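Local coordinates for protein kinase A regulatory subunit, putative (Trypanosoma cruzi, PDB 6FTF) that binds the nucleoside analogue 7-cyano-7-deazainosine in two cyclic nucleotide-binding domains and probably controls the catalytic subunit of a cAMP-independent protein kinase A, at residues D70-A75 with A122-C127; S88-I93 with K103-A108; A64-D69 with D129-W134. All blocks are in the same frame, centred on the assembly; numbering follows the deposited sequence.

Contact 1 of 3, residues D70-A75 with A122-C127. With 7CI (7-cyano-7-deazainosine), chain F.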
loop_
_atom_site.group_PDB
_atom_site.type_symbol
_atom_site.label_atom_id
_atom_site.label_comp_id
_atom_site.label_asym_id
_atom_site.label_seq_id
_atom_site.Cartn_x
_atom_site.Cartn_y
_atom_site.Cartn_z
ATOM N N ASP A 70 23.012 -5.442 -14.833
ATOM C CA ASP A 70 23.632 -4.527 -13.887
ATOM C C ASP A 70 23.090 -4.792 -12.490
ATOM O O ASP A 70 21.905 -5.090 -12.308
ATOM C CB ASP A 70 23.274 -3.078 -14.214
ATOM C CG ASP A 70 23.991 -2.528 -15.420
ATOM O OD1 ASP A 70 24.949 -3.156 -15.928
ATOM O OD2 ASP A 70 23.584 -1.416 -15.848
ATOM N N CYS A 71 23.952 -4.643 -11.495
ATOM C CA CYS A 71 23.527 -4.684 -10.099
ATOM C C CYS A 71 23.334 -3.263 -9.591
ATOM O O CYS A 71 24.265 -2.453 -9.634
ATOM C CB CYS A 71 24.551 -5.409 -9.230
ATOM S SG CYS A 71 24.648 -7.155 -9.577
ATOM N N ILE A 72 22.113 -2.940 -9.168
ATOM C CA ILE A 72 21.868 -1.652 -8.529
ATOM C C ILE A 72 22.620 -1.576 -7.207
ATOM O O ILE A 72 23.156 -0.525 -6.836
ATOM C CB ILE A 72 20.353 -1.423 -8.357
ATOM C CG1 ILE A 72 19.662 -1.391 -9.722
ATOM C CG2 ILE A 72 20.082 -0.136 -7.589
ATOM C CD1 ILE A 72 18.160 -1.343 -9.677
ATOM N N MET A 73 22.648 -2.682 -6.468
ATOM C CA MET A 73 23.386 -2.808 -5.222
ATOM C C MET A 73 23.704 -4.284 -5.052
ATOM O O MET A 73 23.043 -5.149 -5.637
ATOM C CB MET A 73 22.594 -2.248 -4.035
ATOM C CG MET A 73 21.238 -2.880 -3.821
ATOM S SD MET A 73 20.217 -1.997 -2.604
ATOM C CE MET A 73 19.782 -0.550 -3.556
ATOM N N GLU A 74 24.735 -4.561 -4.261
ATOM C CA GLU A 74 25.229 -5.919 -4.072
ATOM C C GLU A 74 25.342 -6.237 -2.593
ATOM O O GLU A 74 25.770 -5.395 -1.798
ATOM C CB GLU A 74 26.592 -6.097 -4.746
ATOM C CG GLU A 74 26.542 -5.919 -6.256
ATOM C CD GLU A 74 27.917 -5.986 -6.902
ATOM O OE1 GLU A 74 28.671 -6.935 -6.596
ATOM O OE2 GLU A 74 28.239 -5.081 -7.705
ATOM N N ALA A 75 24.977 -7.464 -2.246
ATOM C CA ALA A 75 25.016 -7.899 -0.856
ATOM C C ALA A 75 26.367 -7.568 -0.240
ATOM O O ALA A 75 27.419 -7.843 -0.832
ATOM C CB ALA A 75 24.760 -9.405 -0.785
ATOM N N ALA A 122 20.679 -7.969 0.232
ATOM C CA ALA A 122 20.521 -8.803 -0.950
ATOM C C ALA A 122 20.988 -8.046 -2.184
ATOM O O ALA A 122 20.942 -6.813 -2.234
ATOM C CB ALA A 122 19.056 -9.202 -1.159
ATOM N N THR A 123 21.473 -8.791 -3.169
ATOM C CA THR A 123 21.826 -8.201 -4.446
ATOM C C THR A 123 20.575 -7.889 -5.252
ATOM O O THR A 123 19.606 -8.652 -5.252
ATOM C CB THR A 123 22.755 -9.154 -5.189
ATOM O OG1 THR A 123 23.984 -9.201 -4.470
ATOM C CG2 THR A 123 23.021 -8.695 -6.615
ATOM N N VAL A 124 20.598 -6.742 -5.926
ATOM C CA VAL A 124 19.499 -6.281 -6.767
ATOM C C VAL A 124 20.021 -6.216 -8.191
ATOM O O VAL A 124 20.885 -5.386 -8.491
ATOM C CB VAL A 124 18.994 -4.911 -6.309
ATOM C CG1 VAL A 124 17.880 -4.463 -7.217
ATOM C CG2 VAL A 124 18.555 -4.957 -4.843
ATOM N N LYS A 125 19.505 -7.074 -9.065
ATOM C CA LYS A 125 20.085 -7.268 -10.395
ATOM C C LYS A 125 19.012 -7.073 -11.457
ATOM O O LYS A 125 17.986 -7.756 -11.439
ATOM C CB LYS A 125 20.715 -8.660 -10.503
ATOM C CG LYS A 125 21.596 -8.864 -11.722
ATOM C CD LYS A 125 22.319 -10.182 -11.600
ATOM C CE LYS A 125 23.252 -10.424 -12.774
ATOM N NZ LYS A 125 24.188 -11.550 -12.499
ATOM N N VAL A 126 19.253 -6.144 -12.391
ATOM C CA VAL A 126 18.246 -5.785 -13.385
ATOM C C VAL A 126 17.987 -6.962 -14.319
ATOM O O VAL A 126 18.925 -7.608 -14.806
ATOM C CB VAL A 126 18.724 -4.546 -14.159
ATOM C CG1 VAL A 126 17.767 -4.212 -15.284
ATOM C CG2 VAL A 126 18.895 -3.378 -13.219
ATOM N N CYS A 127 16.715 -7.232 -14.602
ATOM C CA CYS A 127 16.378 -8.373 -15.441
ATOM C C CYS A 127 15.522 -8.012 -16.641
ATOM O O CYS A 127 15.124 -8.914 -17.391
ATOM C CB CYS A 127 15.722 -9.499 -14.625
ATOM S SG CYS A 127 14.208 -9.057 -13.781
HETATM C C1 7CI F . 15.084 -5.786 -1.303
HETATM N N1 7CI F . 14.880 -7.021 -0.483
HETATM O O1 7CI F . 16.431 -5.762 -1.749
HETATM C C2 7CI F . 13.777 -7.771 -0.525
HETATM N N2 7CI F . 12.627 -7.605 -1.226
HETATM O O2 7CI F . 14.365 -3.573 -1.331
HETATM C C3 7CI F . 11.647 -8.510 -1.059
HETATM N N3 7CI F . 11.815 -9.598 -0.192
HETATM O O3 7CI F . 16.331 -2.862 0.241
HETATM C C4 7CI F . 12.961 -9.774 0.518
HETATM N N4 7CI F . 16.522 -10.276 2.639
HETATM C C5 7CI F . 14.003 -8.857 0.379
HETATM O O5 7CI F . 13.020 -10.780 1.285
HETATM C C6 7CI F . 15.330 -8.721 0.940
HETATM C C7 7CI F . 15.822 -7.555 0.335
HETATM C C8 7CI F . 15.981 -9.572 1.868
HETATM C C9 7CI F . 14.882 -4.562 -0.537
HETATM C C10 7CI F . 16.206 -4.255 -0.067
HETATM C C11 7CI F . 17.062 -4.594 -1.270
HETATM C C12 7CI F . 18.587 -4.889 -0.910
HETATM O O4 7CI F . 18.662 -5.784 0.179
#

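Contact 2 of 3, residues S88-I93 with K103-A108. With 7CI (7-cyano-7-deazainosine), chain F.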
loop_
_atom_site.group_PDB
_atom_site.type_symbol
_atom_site.label_atom_id
_atom_site.label_comp_id
_atom_site.label_asym_id
_atom_site.label_seq_id
_atom_site.Cartn_x
_atom_site.Cartn_y
_atom_site.Cartn_z
ATOM N N SER A 88 10.511 2.324 -14.489
ATOM C CA SER A 88 10.203 1.237 -15.401
ATOM C C SER A 88 11.349 0.249 -15.360
ATOM O O SER A 88 12.490 0.603 -15.045
ATOM C CB SER A 88 9.942 1.744 -16.816
ATOM O OG SER A 88 11.031 2.498 -17.309
ATOM N N GLY A 89 11.035 -0.996 -15.683
ATOM C CA GLY A 89 11.995 -2.076 -15.609
ATOM C C GLY A 89 11.768 -2.933 -14.379
ATOM O O GLY A 89 11.013 -2.587 -13.466
ATOM N N HIS A 90 12.435 -4.080 -14.368
ATOM C CA HIS A 90 12.317 -5.042 -13.279
ATOM C C HIS A 90 13.700 -5.446 -12.800
ATOM O O HIS A 90 14.680 -5.424 -13.556
ATOM C CB HIS A 90 11.610 -6.338 -13.701
ATOM C CG HIS A 90 10.215 -6.157 -14.194
ATOM N ND1 HIS A 90 9.513 -7.187 -14.782
ATOM C CD2 HIS A 90 9.374 -5.101 -14.156
ATOM C CE1 HIS A 90 8.304 -6.763 -15.100
ATOM N NE2 HIS A 90 8.193 -5.500 -14.733
ATOM N N ALA A 91 13.769 -5.878 -11.540
ATOM C CA ALA A 91 15.015 -6.373 -10.988
ATOM C C ALA A 91 14.755 -7.558 -10.073
ATOM O O ALA A 91 13.764 -7.595 -9.329
ATOM C CB ALA A 91 15.755 -5.297 -10.199
ATOM N N ASP A 92 15.690 -8.498 -10.097
ATOM C CA ASP A 92 15.659 -9.637 -9.195
ATOM C C ASP A 92 16.333 -9.279 -7.879
ATOM O O ASP A 92 17.385 -8.638 -7.853
ATOM C CB ASP A 92 16.409 -10.828 -9.797
ATOM C CG ASP A 92 15.743 -11.389 -11.037
ATOM O OD1 ASP A 92 14.502 -11.536 -11.059
ATOM O OD2 ASP A 92 16.471 -11.690 -12.002
ATOM N N ILE A 93 15.747 -9.766 -6.789
ATOM C CA ILE A 93 16.368 -9.765 -5.468
ATOM C C ILE A 93 17.004 -11.132 -5.286
ATOM O O ILE A 93 16.309 -12.155 -5.331
ATOM C CB ILE A 93 15.331 -9.494 -4.366
ATOM C CG1 ILE A 93 14.554 -8.201 -4.651
ATOM C CG2 ILE A 93 15.997 -9.451 -2.999
ATOM C CD1 ILE A 93 15.440 -6.972 -4.819
ATOM N N LYS A 103 11.199 -7.231 -8.166
ATOM C CA LYS A 103 10.797 -5.836 -8.042
ATOM C C LYS A 103 10.388 -5.292 -9.406
ATOM O O LYS A 103 11.130 -5.436 -10.389
ATOM C CB LYS A 103 11.952 -4.993 -7.491
ATOM C CG LYS A 103 12.258 -5.226 -6.000
ATOM C CD LYS A 103 11.293 -4.479 -5.088
ATOM C CE LYS A 103 11.550 -4.749 -3.614
ATOM N NZ LYS A 103 10.730 -3.859 -2.774
ATOM N N THR A 104 9.215 -4.676 -9.469
ATOM C CA THR A 104 8.640 -4.202 -10.720
ATOM C C THR A 104 8.389 -2.697 -10.629
ATOM O O THR A 104 8.759 -2.027 -9.661
ATOM C CB THR A 104 7.374 -4.999 -11.045
ATOM O OG1 THR A 104 6.430 -4.815 -9.991
ATOM C CG2 THR A 104 7.686 -6.491 -11.184
ATOM N N GLU A 105 7.767 -2.154 -11.655
ATOM C CA GLU A 105 7.627 -0.713 -11.727
ATOM C C GLU A 105 6.878 -0.185 -10.509
ATOM O O GLU A 105 5.882 -0.766 -10.049
ATOM C CB GLU A 105 6.925 -0.300 -13.025
ATOM C CG GLU A 105 5.596 -0.970 -13.285
ATOM C CD GLU A 105 5.691 -2.327 -13.992
ATOM O OE1 GLU A 105 4.619 -2.819 -14.402
ATOM O OE2 GLU A 105 6.793 -2.909 -14.145
ATOM N N GLY A 106 7.351 0.946 -10.004
ATOM C CA GLY A 106 6.750 1.614 -8.874
ATOM C C GLY A 106 7.270 1.183 -7.527
ATOM O O GLY A 106 6.973 1.853 -6.524
ATOM N N THR A 107 8.003 0.091 -7.471
ATOM C CA THR A 107 8.522 -0.429 -6.218
ATOM C C THR A 107 9.869 0.197 -5.894
ATOM O O THR A 107 10.510 0.847 -6.732
ATOM C CB THR A 107 8.637 -1.954 -6.236
ATOM O OG1 THR A 107 9.671 -2.387 -7.118
ATOM C CG2 THR A 107 7.303 -2.592 -6.610
ATOM N N ALA A 108 10.288 -0.004 -4.655
ATOM C CA ALA A 108 11.516 0.557 -4.115
ATOM C C ALA A 108 12.540 -0.527 -3.824
ATOM O O ALA A 108 12.190 -1.652 -3.441
ATOM C CB ALA A 108 11.217 1.251 -2.782
HETATM C C1 7CI F . 15.084 -5.786 -1.303
HETATM N N1 7CI F . 14.880 -7.021 -0.483
HETATM O O1 7CI F . 16.431 -5.762 -1.749
HETATM C C2 7CI F . 13.777 -7.771 -0.525
HETATM N N2 7CI F . 12.627 -7.605 -1.226
HETATM O O2 7CI F . 14.365 -3.573 -1.331
HETATM C C3 7CI F . 11.647 -8.510 -1.059
HETATM N N3 7CI F . 11.815 -9.598 -0.192
HETATM O O3 7CI F . 16.331 -2.862 0.241
HETATM C C4 7CI F . 12.961 -9.774 0.518
HETATM N N4 7CI F . 16.522 -10.276 2.639
HETATM C C5 7CI F . 14.003 -8.857 0.379
HETATM O O5 7CI F . 13.020 -10.780 1.285
HETATM C C6 7CI F . 15.330 -8.721 0.940
HETATM C C7 7CI F . 15.822 -7.555 0.335
HETATM C C8 7CI F . 15.981 -9.572 1.868
HETATM C C9 7CI F . 14.882 -4.562 -0.537
HETATM C C10 7CI F . 16.206 -4.255 -0.067
HETATM C C11 7CI F . 17.062 -4.594 -1.270
HETATM C C12 7CI F . 18.587 -4.889 -0.910
HETATM O O4 7CI F . 18.662 -5.784 0.179
HETATM O O HOH W 1 8.348 -1.832 -16.168
HETATM O O HOH W 2 5.287 -5.329 -15.270
#

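Contact 3 of 3, residues A64-D69 with D129-W134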
loop_
_atom_site.group_PDB
_atom_site.type_symbol
_atom_site.label_atom_id
_atom_site.label_comp_id
_atom_site.label_asym_id
_atom_site.label_seq_id
_atom_site.Cartn_x
_atom_site.Cartn_y
_atom_site.Cartn_z
ATOM N N ALA A 64 18.488 7.786 -12.443
ATOM C CA ALA A 64 19.556 6.860 -12.792
ATOM C C ALA A 64 19.008 5.790 -13.719
ATOM O O ALA A 64 17.824 5.457 -13.657
ATOM C CB ALA A 64 20.127 6.197 -11.538
ATOM N N THR A 65 19.867 5.252 -14.582
ATOM C CA THR A 65 19.447 4.175 -15.458
ATOM C C THR A 65 20.445 3.039 -15.380
ATOM O O THR A 65 21.624 3.236 -15.076
ATOM C CB THR A 65 19.297 4.612 -16.915
ATOM O OG1 THR A 65 20.579 4.950 -17.451
ATOM C CG2 THR A 65 18.354 5.777 -17.024
ATOM N N PHE A 66 19.946 1.855 -15.704
ATOM C CA PHE A 66 20.683 0.610 -15.629
ATOM C C PHE A 66 20.267 -0.266 -16.802
ATOM O O PHE A 66 19.223 -0.061 -17.428
ATOM C CB PHE A 66 20.375 -0.139 -14.328
ATOM C CG PHE A 66 20.711 0.638 -13.093
ATOM C CD1 PHE A 66 19.772 1.480 -12.499
ATOM C CD2 PHE A 66 21.962 0.532 -12.519
ATOM C CE1 PHE A 66 20.088 2.203 -11.368
ATOM C CE2 PHE A 66 22.284 1.255 -11.377
ATOM C CZ PHE A 66 21.340 2.092 -10.805
ATOM N N LYS A 67 21.111 -1.256 -17.096
ATOM C CA LYS A 67 20.866 -2.222 -18.160
ATOM C C LYS A 67 20.754 -3.624 -17.587
ATOM O O LYS A 67 21.194 -3.891 -16.471
ATOM C CB LYS A 67 22.005 -2.213 -19.187
ATOM C CG LYS A 67 22.209 -0.874 -19.846
ATOM C CD LYS A 67 20.979 -0.461 -20.638
ATOM C CE LYS A 67 21.190 0.830 -21.410
ATOM N NZ LYS A 67 22.255 0.709 -22.450
ATOM N N HIS A 68 20.207 -4.530 -18.402
ATOM C CA HIS A 68 20.136 -5.943 -18.050
ATOM C C HIS A 68 21.453 -6.413 -17.452
ATOM O O HIS A 68 22.527 -6.160 -18.009
ATOM C CB HIS A 68 19.828 -6.757 -19.308
ATOM C CG HIS A 68 19.612 -8.210 -19.034
ATOM N ND1 HIS A 68 20.613 -9.153 -19.150
ATOM C CD2 HIS A 68 18.510 -8.879 -18.621
ATOM C CE1 HIS A 68 20.131 -10.340 -18.826
ATOM N NE2 HIS A 68 18.858 -10.203 -18.508
ATOM N N ASP A 69 21.359 -7.136 -16.334
ATOM C CA ASP A 69 22.455 -7.738 -15.579
ATOM C C ASP A 69 23.268 -6.744 -14.746
ATOM O O ASP A 69 24.125 -7.186 -13.961
ATOM C CB ASP A 69 23.400 -8.611 -16.426
ATOM C CG ASP A 69 22.870 -10.015 -16.658
ATOM O OD1 ASP A 69 21.968 -10.472 -15.936
ATOM O OD2 ASP A 69 23.399 -10.686 -17.565
ATOM N N ASP A 129 15.592 -5.249 -20.182
ATOM C CA ASP A 129 16.637 -4.661 -21.016
ATOM C C ASP A 129 17.203 -3.391 -20.393
ATOM O O ASP A 129 18.420 -3.169 -20.405
ATOM C CB ASP A 129 16.111 -4.332 -22.412
ATOM C CG ASP A 129 15.837 -5.558 -23.259
ATOM O OD1 ASP A 129 16.488 -6.599 -23.046
ATOM O OD2 ASP A 129 14.978 -5.455 -24.165
ATOM N N GLU A 130 16.330 -2.531 -19.872
ATOM C CA GLU A 130 16.723 -1.313 -19.175
ATOM C C GLU A 130 15.892 -1.179 -17.910
ATOM O O GLU A 130 14.836 -1.792 -17.770
ATOM C CB GLU A 130 16.512 -0.047 -20.030
ATOM C CG GLU A 130 17.172 -0.070 -21.387
ATOM C CD GLU A 130 16.293 -0.655 -22.477
ATOM O OE1 GLU A 130 15.058 -0.756 -22.295
ATOM O OE2 GLU A 130 16.853 -1.007 -23.537
ATOM N N LEU A 131 16.370 -0.336 -17.003
ATOM C CA LEU A 131 15.613 0.067 -15.832
ATOM C C LEU A 131 15.915 1.531 -15.570
ATOM O O LEU A 131 17.073 1.967 -15.640
ATOM C CB LEU A 131 15.951 -0.823 -14.634
ATOM C CG LEU A 131 15.196 -0.544 -13.342
ATOM C CD1 LEU A 131 15.052 -1.838 -12.522
ATOM C CD2 LEU A 131 15.886 0.527 -12.492
ATOM N N ILE A 132 14.865 2.304 -15.313
ATOM C CA ILE A 132 14.971 3.718 -14.991
ATOM C C ILE A 132 14.462 3.894 -13.574
ATOM O O ILE A 132 13.372 3.413 -13.245
ATOM C CB ILE A 132 14.132 4.578 -15.954
ATOM C CG1 ILE A 132 14.591 4.393 -17.396
ATOM C CG2 ILE A 132 14.179 6.053 -15.558
ATOM C CD1 ILE A 132 13.575 4.811 -18.430
ATOM N N ALA A 133 15.223 4.599 -12.745
ATOM C CA ALA A 133 14.851 4.815 -11.358
ATOM C C ALA A 133 15.060 6.268 -10.964
ATOM O O ALA A 133 15.865 6.992 -11.554
ATOM C CB ALA A 133 15.677 3.938 -10.427
ATOM N N TRP A 134 14.345 6.668 -9.913
ATOM C CA TRP A 134 14.551 7.940 -9.239
ATOM C C TRP A 134 15.161 7.649 -7.871
ATOM O O TRP A 134 14.703 6.747 -7.157
ATOM C CB TRP A 134 13.237 8.719 -9.135
ATOM C CG TRP A 134 12.774 9.164 -10.483
ATOM C CD1 TRP A 134 11.922 8.486 -11.329
ATOM C CD2 TRP A 134 13.186 10.336 -11.197
ATOM N NE1 TRP A 134 11.769 9.187 -12.499
ATOM C CE2 TRP A 134 12.531 10.322 -12.442
ATOM C CE3 TRP A 134 14.022 11.408 -10.896
ATOM C CZ2 TRP A 134 12.692 11.339 -13.378
ATOM C CZ3 TRP A 134 14.180 12.413 -11.825
ATOM C CH2 TRP A 134 13.523 12.369 -13.056
#

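Contact 1 of 3, residues D70-A75 with A122-C127
M73 reaches V124 because its CG stands between the backbone N and the carbonyl carbon (chi1 58°), which lays the start of the side chain on the branch of V124 that bends toward its own backbone N, with M73 CG 3.5 Å from V124 CG2. The M73 chain then bends at its third torsion and carries SD to 3.7 Å from C12 of 7-cyano-7-deazainosine. V124 CG2 touches M73 CG and also approaches the ribose ring oxygen O1. From the corner, I72 sends CD1 to V124 CG1 and lays CG1 across V126 CG2 at about a right angle.

The backbones run antiparallel but not evenly, since the chain turns a corner at I72. V124 is gripped at both of its backbone groups: I72 N donates to V124 O at 2.8 Å through a bent bond (134° at the hydrogen), while V124 N gives a nearly straight one to M73 O. Further along, V126 N bonds to D70 O at 2.9 Å. Beyond M73, T123 adds a side-chain bond, its OG1 accepting from A75 N at 3.0 Å. C71 SG packs on the other face against T123 CG2 and the start of the K125 chain.

A122 N donates to the ligand hydroxyl O4 at 3.0 Å. A122, just before strand 123-126, thus offers the nucleoside one directed N-H bond at the 5' hydroxyl, while M73 and V124 meet the sugar through weakly polar sulfur and methyl contacts, so this side probably recognises the sugar by one hydrogen bond and by packing, while E111, E113, G110 and K95 supply further polar partners of the ligand.

Contact 2 of 3, residues S88-I93 with K103-A108
E105 OE2 is held by H90 and by a water: H90 NE2 donates to it at 3.0 Å in a weak, bent bond, and a water that accepts from G89 N donates to it at 2.8 Å. A second water lies at the edge of the H90 ring beside NE2 and donates to E105 OE1, so both carboxylate oxygens are tied to the G89-H90 part of the chain. The glutamate chain bends at its second torsion (chi2 -86°), which sets the carboxylate alongside the imidazole with the two planes only 16° apart. T104 CG2 packs over one face of the H90 ring, 3.7 Å from its centroid, in a CH-pi contact.

Next to this polar end, A91 and K103 form a hydrogen-bonded antiparallel pair, with K103 N to A91 O at 2.8 Å. G89 O, by contrast, is buried without a partner. K103 CG meets I93 CD1 at 3.8 Å; beyond a bend at its second torsion the lysine chain runs extended, and K103 NZ donates to A108 O at 2.7 Å, with Y172 OH as a second partner. Beyond T104, a type II turn closes on T104 O, which accepts from both T107 N and T107 OG1.

I93 CD1 comes within 3.4 Å of the ribose oxygen O1 of 7-cyano-7-deazainosine, and its CG2 lies against the base. Hairpin strands 91-95 and 98-103 thus form a wall of the nucleoside pocket, within the beta-roll of a cyclic nucleotide-binding domain.

Contact 3 of 3, residues A64-D69 with D129-W134
A64 and F66 run antiparallel to A133 and L131, the axes of strands 64-67 and 130-134 passing 4.6 Å apart at 162°, and each of these two hydrogen-bonded pairs is closed by two N-H to O bonds. The A64 and A133 bonds are nearly straight, whereas L131 N approaches F66 O from above the carbonyl plane. Past the strand end, H68 N still bonds to D129 O at 3.0 Å, again from above the plane.

The side chains alternate between the two faces of the sheet. On one, F66 and L131 lie side by side and point the same way, F66 CD1 meeting L131 CD2 at 4.0 Å. L131 CG is anti to the backbone N (chi1 -178°), and the second torsion then turns CD2 to the F66 ring; both residues also pack on V126 of strand 123-126. This is one edge of a four-stranded antiparallel sheet, in which strand 130-137 lies between 62-67 and 82-86; with the second sheet of the domain it makes the beta-roll of the cyclic nucleotide-binding domain, a member of the cupin clan.

The face bearing T65, K67, E130 and I132 is the more exposed. T65 CG2 lies alongside I132 CG1 at 4.0 Å. K67 bends at its second torsion and crosses E130, so that K67 CD comes 3.9 Å from E130 CG; the contact is between the aliphatic parts, for K67 NZ and E130 OE2 stay 5.8 Å apart. Beyond A133, W134 points away from 64-69 and packs on R63 and on L35, I36 and L39 of helix 30-42, and its NE1 bonds to Q87 OE1.

Overall arrangement
All three contacts lie in the first cyclic nucleotide-binding domain, their centres 10 to 11 Å apart. Along the chain, contact 3 spans contact 1, which in turn spans contact 2. Contacts 1 and 2 share one antiparallel sheet, where strands 123-126 and 91-95 are neighbours joined between K125 and D92; contact 3 belongs to the other sheet. The chain passes between the sheets repeatedly, among these steps from strand 62-67 to 71-73 and from 123-126 to 130-137, with V126 O and D69 N linked at the crossing. Contacts 1 and 2 both reach the nucleoside, whereas contact 3 lies further away, the L131 side chain about 11 Å from the ligand.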